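Local atomic coordinates of magnesium and cobalt efflux protein (Bordetella parapertussis, PDB entry 3JTF), a protein that probably takes part in magnesium and cobalt ion transport and binds AMP through the CBS domain pair described here. Residues V12-M17 / D47-I52; L20-P25 / D70-V75. All coordinates share one frame; numbering follows the deposited sequence.

Contact 1 of 2, residues V12-M17 / D47-I52; sequences VPRSRM and DRDNII. With AMP (adenosine monophosphate), chain F; SO4 (sulfate ion), chain G.
Arg14 reaches across to the 47-52 turn with an extended side chain, CG anti to the backbone N (chi1 173°), and grips the carboxylate of Asp49 side-on. NE donates a hydrogen bond to OD1 of Asp49 at 2.9 Å, near the guanidinium plane and on the syn lone pair, while Arg14 NH1 reaches OD2 of Asp49 at 3.1 Å from a more tilted position. The two planes stand 57° apart, so this salt bridge is twisted rather than flat. The far edge of the same guanidinium binds a sulfate ion, probably from the crystallisation liquor, through Arg14 NH2 to sulfate O1 at 2.7 Å and Arg14 NH1 to sulfate O4 at 3.2 Å, so NH1 is shared between the two anions. Arg48 lies over one face, its NE 3.5 Å from Arg14 NH1; the anions at the rim of Arg14 probably make this pairing of positive groups tolerable.

Arg48 NH2 also donates to Arg14 O at 2.9 Å from above the carbonyl plane, and Met17 N reaches that oxygen from the opposite face. Both segments fall in the first CBS sequence range, but the contact bridges two sheets: 12-13 is an edge strand beside 111-116, with Val12 against AMP, whereas 51-52 lies in the three-stranded sheet. Further along, Arg16 O lies 3.6 Å from C2 of the adenine. At Met17, a selenomethionine, the side chain turns back toward Arg48 and sets CE at the guanidinium edge. A water accepts from Arg48 NH1 at 2.8 Å and lies near Arg14 O and Met17 O.

Contact 2 of 2, residues L20-P25 / D70-V75; sequences LDISQP and DIRSLV
Ile22 lays its branched side chain against the short 71-74 helical turn: CD1 reaches Ile71 and Val75, while CG1 and CG2 face Arg72. With CG1 anti to the backbone N (chi1 -168°), that branch is carried toward the helical turn, and chi2 (61°) sets CD1 against its apolar side. There CD1 meets Ile71 CG2 at 4.3 Å and, one turn further on, Val75 CG2 at the same 4.3 Å. CG2 lies 4.1 Å from Arg72 NH2, and CG1 comes over one face of that guanidinium, the two side chains crossing at about a right angle. Arg72 arrives there because its chain, extended through CD, bends at chi3 (-75°) and swings the flat group back across Ile22.

Local turns set up both backbones. On one side Asp21 OD1 accepts from Ser23 N at 2.8 Å, an Asx turn within the type I turn that runs from Asp21 to Gln24 and puts Ile22 at its first corner. On the other, Asp70 is the N-cap of the loosely hydrogen-bonded helical turn, its capping bond to Arg72 N being long and weak. The contact thus joins the end of strand 20-21 to helical turn 71-74, in the second CBS sequence range. Val43 and Ile52 of the three-stranded sheet also touch Ile22, Val43 meeting Val75 as well and Ile52 meeting Arg72.

Between the segments the attraction is van der Waals packing of methyl groups and a guanidinium face. Glu45 forms a salt bridge with Arg72 NH1, which answers the charge and probably helps keep the guanidinium over Ile22.

How the contacts relate
From the N terminus the chain meets 12-17, then 20-25, then 47-52 and finally 70-75, so the two contacts cross instead of nesting. Contact 1 closes a loop of 29 residues that includes helix 26-35 and strand 40-44; contact 2 starts inside that loop and closes one of 44 residues, running on through strand 51-56. Their centres are about 16 Å apart, yet they meet at Ile52, whose CD1 packs on Ile22 and Arg72 and whose carbonyl oxygen lies against Val75. Contact 1 joins the four-stranded sheet, through 12-17, to the 47-50 turn of the three-stranded sheet; contact 2 joins that sheet's other edge strand, 20-21, to helical turn 71-74.

Contact 1 of 2, residues V12-M17 / D47-I52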
loop_
_atom_site.group_PDB
_atom_site.type_symbol
_atom_site.label_atom_id
_atom_site.label_comp_id
_atom_site.label_asym_id
_atom_site.label_seq_id
_atom_site.Cartn_x
_atom_site.Cartn_y
_atom_site.Cartn_z
ATOM N N VAL B 12 10.411 11.775 1.709
ATOM C CA VAL B 12 10.825 11.701 0.306
ATOM C C VAL B 12 10.919 13.138 -0.253
ATOM O O VAL B 12 9.944 13.829 -0.302
ATOM C CB VAL B 12 9.814 10.900 -0.523
ATOM C CG1 VAL B 12 10.198 10.873 -2.034
ATOM C CG2 VAL B 12 9.686 9.495 0.050
ATOM N N PRO B 13 12.095 13.568 -0.712
ATOM C CA PRO B 13 12.193 14.935 -1.208
ATOM C C PRO B 13 11.379 15.154 -2.459
ATOM O O PRO B 13 11.099 14.203 -3.238
ATOM C CB PRO B 13 13.690 15.142 -1.475
ATOM C CG PRO B 13 14.291 13.803 -1.452
ATOM C CD PRO B 13 13.377 12.851 -0.743
ATOM N N ARG B 14 10.949 16.403 -2.595
ATOM C CA ARG B 14 10.136 16.847 -3.724
ATOM C C ARG B 14 10.646 16.277 -5.077
ATOM O O ARG B 14 9.868 15.771 -5.876
ATOM C CB ARG B 14 10.181 18.387 -3.753
ATOM C CG ARG B 14 9.535 19.050 -4.933
ATOM C CD ARG B 14 9.708 20.570 -4.787
ATOM N NE ARG B 14 9.082 21.266 -5.889
ATOM C CZ ARG B 14 9.652 21.457 -7.077
ATOM N NH1 ARG B 14 8.989 22.116 -8.025
ATOM N NH2 ARG B 14 10.897 21.023 -7.322
ATOM N N SER B 15 11.950 16.344 -5.310
ATOM C CA SER B 15 12.532 15.926 -6.614
ATOM C C SER B 15 12.334 14.448 -6.895
ATOM O O SER B 15 12.351 14.028 -8.050
ATOM C CB SER B 15 14.021 16.258 -6.668
ATOM O OG SER B 15 14.734 15.415 -5.782
ATOM N N ARG B 16 12.106 13.671 -5.840
ATOM C CA ARG B 16 11.938 12.218 -5.947
ATOM C C ARG B 16 10.475 11.763 -5.961
ATOM O O ARG B 16 10.192 10.566 -6.065
ATOM C CB ARG B 16 12.635 11.499 -4.781
ATOM C CG ARG B 16 14.152 11.519 -4.783
ATOM C CD ARG B 16 14.723 10.218 -4.095
ATOM N NE ARG B 16 15.868 10.560 -3.268
ATOM C CZ ARG B 16 15.955 10.355 -1.961
ATOM N NH1 ARG B 16 14.977 9.742 -1.286
ATOM N NH2 ARG B 16 17.045 10.757 -1.327
HETATM N N MSE B 17 9.541 12.682 -5.903
HETATM C CA MSE B 17 8.148 12.280 -5.869
HETATM C C MSE B 17 7.645 11.800 -7.214
HETATM O O MSE B 17 7.941 12.402 -8.231
HETATM C CB MSE B 17 7.276 13.427 -5.391
HETATM C CG MSE B 17 7.630 13.874 -4.023
HETATM SE SE MSE B 17 6.367 15.274 -3.393
HETATM C CE MSE B 17 6.654 16.591 -4.632
ATOM N N ASP B 47 1.102 23.005 -12.974
ATOM C CA ASP B 47 2.462 23.177 -12.411
ATOM C C ASP B 47 2.601 22.062 -11.369
ATOM O O ASP B 47 1.629 21.756 -10.671
ATOM C CB ASP B 47 2.614 24.523 -11.701
ATOM C CG ASP B 47 4.007 24.721 -11.051
ATOM O OD1 ASP B 47 4.967 25.226 -11.711
ATOM O OD2 ASP B 47 4.158 24.458 -9.855
ATOM N N ARG B 48 3.783 21.460 -11.272
ATOM C CA ARG B 48 3.991 20.330 -10.370
ATOM C C ARG B 48 3.798 20.648 -8.893
ATOM O O ARG B 48 3.515 19.757 -8.116
ATOM C CB ARG B 48 5.376 19.700 -10.594
ATOM C CG ARG B 48 6.539 20.615 -10.385
ATOM C CD ARG B 48 7.841 19.770 -10.143
ATOM N NE ARG B 48 7.662 19.022 -8.894
ATOM C CZ ARG B 48 8.250 17.869 -8.566
ATOM N NH1 ARG B 48 9.103 17.259 -9.385
ATOM N NH2 ARG B 48 7.965 17.323 -7.391
ATOM N N ASP B 49 3.956 21.891 -8.480
ATOM C CA ASP B 49 3.624 22.226 -7.112
ATOM C C ASP B 49 2.144 22.585 -6.895
ATOM O O ASP B 49 1.748 22.795 -5.746
ATOM C CB ASP B 49 4.471 23.366 -6.612
ATOM C CG ASP B 49 5.942 22.975 -6.420
ATOM O OD1 ASP B 49 6.276 21.820 -6.089
ATOM O OD2 ASP B 49 6.751 23.838 -6.670
ATOM N N ASN B 50 1.347 22.641 -7.965
ATOM C CA ASN B 50 -0.097 22.890 -7.833
ATOM C C ASN B 50 -0.832 21.545 -7.603
ATOM O O ASN B 50 -1.550 21.019 -8.481
ATOM C CB ASN B 50 -0.622 23.647 -9.048
ATOM C CG ASN B 50 -2.059 24.111 -8.873
ATOM O OD1 ASN B 50 -2.438 24.523 -7.801
ATOM N ND2 ASN B 50 -2.864 24.008 -9.920
ATOM N N ILE B 51 -0.626 21.007 -6.411
ATOM C CA ILE B 51 -1.139 19.729 -6.014
ATOM C C ILE B 51 -2.633 19.853 -5.745
ATOM O O ILE B 51 -3.064 20.714 -4.964
ATOM C CB ILE B 51 -0.470 19.230 -4.716
ATOM C CG1 ILE B 51 1.013 19.025 -4.908
ATOM C CG2 ILE B 51 -1.111 17.871 -4.219
ATOM C CD1 ILE B 51 1.355 18.021 -5.896
ATOM N N ILE B 52 -3.429 19.027 -6.404
ATOM C CA ILE B 52 -4.885 19.115 -6.269
ATOM C C ILE B 52 -5.430 17.905 -5.504
ATOM O O ILE B 52 -6.630 17.772 -5.347
ATOM C CB ILE B 52 -5.584 19.272 -7.638
ATOM C CG1 ILE B 52 -5.221 18.128 -8.583
ATOM C CG2 ILE B 52 -5.243 20.661 -8.298
ATOM C CD1 ILE B 52 -6.245 17.920 -9.699
HETATM P P AMP F . 4.415 2.415 -1.280
HETATM O O1P AMP F . 3.148 3.187 -1.425
HETATM O O2P AMP F . 4.285 1.094 -0.597
HETATM O O3P AMP F . 5.182 2.332 -2.557
HETATM O "O5'" AMP F . 5.413 3.247 -0.357
HETATM C "C5'" AMP F . 6.750 2.758 -0.182
HETATM C "C4'" AMP F . 7.632 3.950 0.026
HETATM O "O4'" AMP F . 7.866 4.728 -1.167
HETATM C "C3'" AMP F . 6.937 4.919 0.987
HETATM O "O3'" AMP F . 7.049 4.485 2.347
HETATM C "C2'" AMP F . 7.704 6.153 0.674
HETATM O "O2'" AMP F . 9.055 5.843 1.186
HETATM C "C1'" AMP F . 7.672 6.119 -0.862
HETATM N N9 AMP F . 6.491 6.581 -1.675
HETATM C C8 AMP F . 5.167 6.251 -1.620
HETATM N N7 AMP F . 4.458 6.879 -2.604
HETATM C C5 AMP F . 5.348 7.600 -3.326
HETATM C C6 AMP F . 5.306 8.466 -4.514
HETATM N N6 AMP F . 4.142 8.727 -5.118
HETATM N N1 AMP F . 6.454 9.046 -4.928
HETATM C C2 AMP F . 7.629 8.798 -4.347
HETATM N N3 AMP F . 7.758 7.983 -3.285
HETATM C C4 AMP F . 6.660 7.389 -2.731
HETATM S S SO4 G . 12.244 22.276 -10.237
HETATM O O1 SO4 G . 12.607 21.154 -9.368
HETATM O O2 SO4 G . 12.481 23.552 -9.558
HETATM O O3 SO4 G . 13.083 22.245 -11.431
HETATM O O4 SO4 G . 10.841 22.159 -10.634
HETATM O O HOH W 1 9.421 14.557 -8.836
#

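Contact 2 of 2, residues L20-P25 / D70-V75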
loop_
_atom_site.group_PDB
_atom_site.type_symbol
_atom_site.label_atom_id
_atom_site.label_comp_id
_atom_site.label_asym_id
_atom_site.label_seq_id
_atom_site.Cartn_x
_atom_site.Cartn_y
_atom_site.Cartn_z
ATOM N N LEU B 20 1.354 12.586 -10.621
ATOM C CA LEU B 20 0.543 12.430 -11.823
ATOM C C LEU B 20 -0.029 13.787 -12.253
ATOM O O LEU B 20 -0.525 14.542 -11.431
ATOM C CB LEU B 20 -0.613 11.460 -11.540
ATOM C CG LEU B 20 -0.237 9.987 -11.254
ATOM C CD1 LEU B 20 -1.472 9.121 -10.971
ATOM C CD2 LEU B 20 0.569 9.400 -12.420
ATOM N N ASP B 21 0.008 14.059 -13.554
ATOM C CA ASP B 21 -0.555 15.266 -14.131
ATOM C C ASP B 21 -1.984 14.926 -14.564
ATOM O O ASP B 21 -2.177 14.111 -15.483
ATOM C CB ASP B 21 0.275 15.657 -15.329
ATOM C CG ASP B 21 -0.297 16.816 -16.123
ATOM O OD1 ASP B 21 -1.404 17.317 -15.881
ATOM O OD2 ASP B 21 0.422 17.199 -17.047
ATOM N N ILE B 22 -2.947 15.605 -13.965
ATOM C CA ILE B 22 -4.354 15.317 -14.175
ATOM C C ILE B 22 -4.752 15.524 -15.667
ATOM O O ILE B 22 -5.736 14.965 -16.099
ATOM C CB ILE B 22 -5.267 16.157 -13.251
ATOM C CG1 ILE B 22 -6.734 15.660 -13.233
ATOM C CG2 ILE B 22 -5.290 17.640 -13.693
ATOM C CD1 ILE B 22 -6.917 14.294 -12.746
ATOM N N SER B 23 -3.985 16.296 -16.442
ATOM C CA SER B 23 -4.333 16.577 -17.838
ATOM C C SER B 23 -3.936 15.465 -18.807
ATOM O O SER B 23 -4.311 15.516 -19.969
ATOM C CB SER B 23 -3.665 17.869 -18.310
ATOM O OG SER B 23 -4.037 18.966 -17.459
ATOM N N GLN B 24 -3.147 14.497 -18.341
ATOM C CA GLN B 24 -2.720 13.394 -19.188
ATOM C C GLN B 24 -3.895 12.472 -19.538
ATOM O O GLN B 24 -4.761 12.244 -18.702
ATOM C CB GLN B 24 -1.563 12.635 -18.541
ATOM C CG GLN B 24 -0.267 13.468 -18.559
ATOM C CD GLN B 24 0.227 13.739 -19.999
ATOM O OE1 GLN B 24 0.557 12.804 -20.720
ATOM N NE2 GLN B 24 0.215 15.015 -20.427
ATOM N N PRO B 25 -3.957 11.977 -20.792
ATOM C CA PRO B 25 -4.999 10.982 -21.075
ATOM C C PRO B 25 -4.891 9.699 -20.239
ATOM O O PRO B 25 -3.793 9.239 -19.913
ATOM C CB PRO B 25 -4.783 10.630 -22.552
ATOM C CG PRO B 25 -3.949 11.708 -23.119
ATOM C CD PRO B 25 -3.131 12.277 -21.973
ATOM N N ASP B 70 -15.172 10.243 -14.143
ATOM C CA ASP B 70 -14.325 11.413 -14.152
ATOM C C ASP B 70 -13.158 11.202 -13.157
ATOM O O ASP B 70 -13.369 11.091 -11.960
ATOM C CB ASP B 70 -15.169 12.626 -13.822
ATOM C CG ASP B 70 -14.334 13.825 -13.501
ATOM O OD1 ASP B 70 -13.386 14.173 -14.285
ATOM O OD2 ASP B 70 -14.644 14.406 -12.439
ATOM N N ILE B 71 -11.945 11.089 -13.681
ATOM C CA ILE B 71 -10.762 10.743 -12.886
ATOM C C ILE B 71 -10.564 11.811 -11.798
ATOM O O ILE B 71 -10.140 11.539 -10.673
ATOM C CB ILE B 71 -9.493 10.742 -13.754
ATOM C CG1 ILE B 71 -9.622 9.912 -15.051
ATOM C CG2 ILE B 71 -8.277 10.269 -12.969
ATOM C CD1 ILE B 71 -10.489 8.654 -15.029
ATOM N N ARG B 72 -10.894 13.046 -12.155
ATOM C CA ARG B 72 -10.833 14.134 -11.208
ATOM C C ARG B 72 -11.663 13.841 -9.937
ATOM O O ARG B 72 -11.261 14.175 -8.830
ATOM C CB ARG B 72 -11.222 15.433 -11.924
ATOM C CG ARG B 72 -10.870 16.655 -11.215
ATOM C CD ARG B 72 -11.391 17.873 -11.982
ATOM N NE ARG B 72 -10.625 18.197 -13.167
ATOM C CZ ARG B 72 -9.564 19.003 -13.194
ATOM N NH1 ARG B 72 -9.073 19.543 -12.073
ATOM N NH2 ARG B 72 -8.987 19.259 -14.351
ATOM N N SER B 73 -12.764 13.120 -10.066
ATOM C CA SER B 73 -13.578 12.814 -8.875
ATOM C C SER B 73 -12.949 11.739 -7.982
ATOM O O SER B 73 -13.323 11.613 -6.810
ATOM C CB SER B 73 -15.012 12.441 -9.255
ATOM O OG SER B 73 -15.022 11.329 -10.107
ATOM N N LEU B 74 -11.958 11.016 -8.492
ATOM C CA LEU B 74 -11.241 10.030 -7.669
ATOM C C LEU B 74 -10.144 10.648 -6.805
ATOM O O LEU B 74 -9.610 9.992 -5.929
ATOM C CB LEU B 74 -10.623 8.957 -8.570
ATOM C CG LEU B 74 -11.572 8.137 -9.467
ATOM C CD1 LEU B 74 -10.780 7.128 -10.314
ATOM C CD2 LEU B 74 -12.559 7.395 -8.638
ATOM N N VAL B 75 -9.754 11.894 -7.102
ATOM C CA VAL B 75 -8.615 12.538 -6.456
ATOM C C VAL B 75 -9.081 13.043 -5.080
ATOM O O VAL B 75 -9.998 13.833 -5.000
ATOM C CB VAL B 75 -8.044 13.664 -7.329
ATOM C CG1 VAL B 75 -6.849 14.348 -6.633
ATOM C CG2 VAL B 75 -7.611 13.103 -8.708
#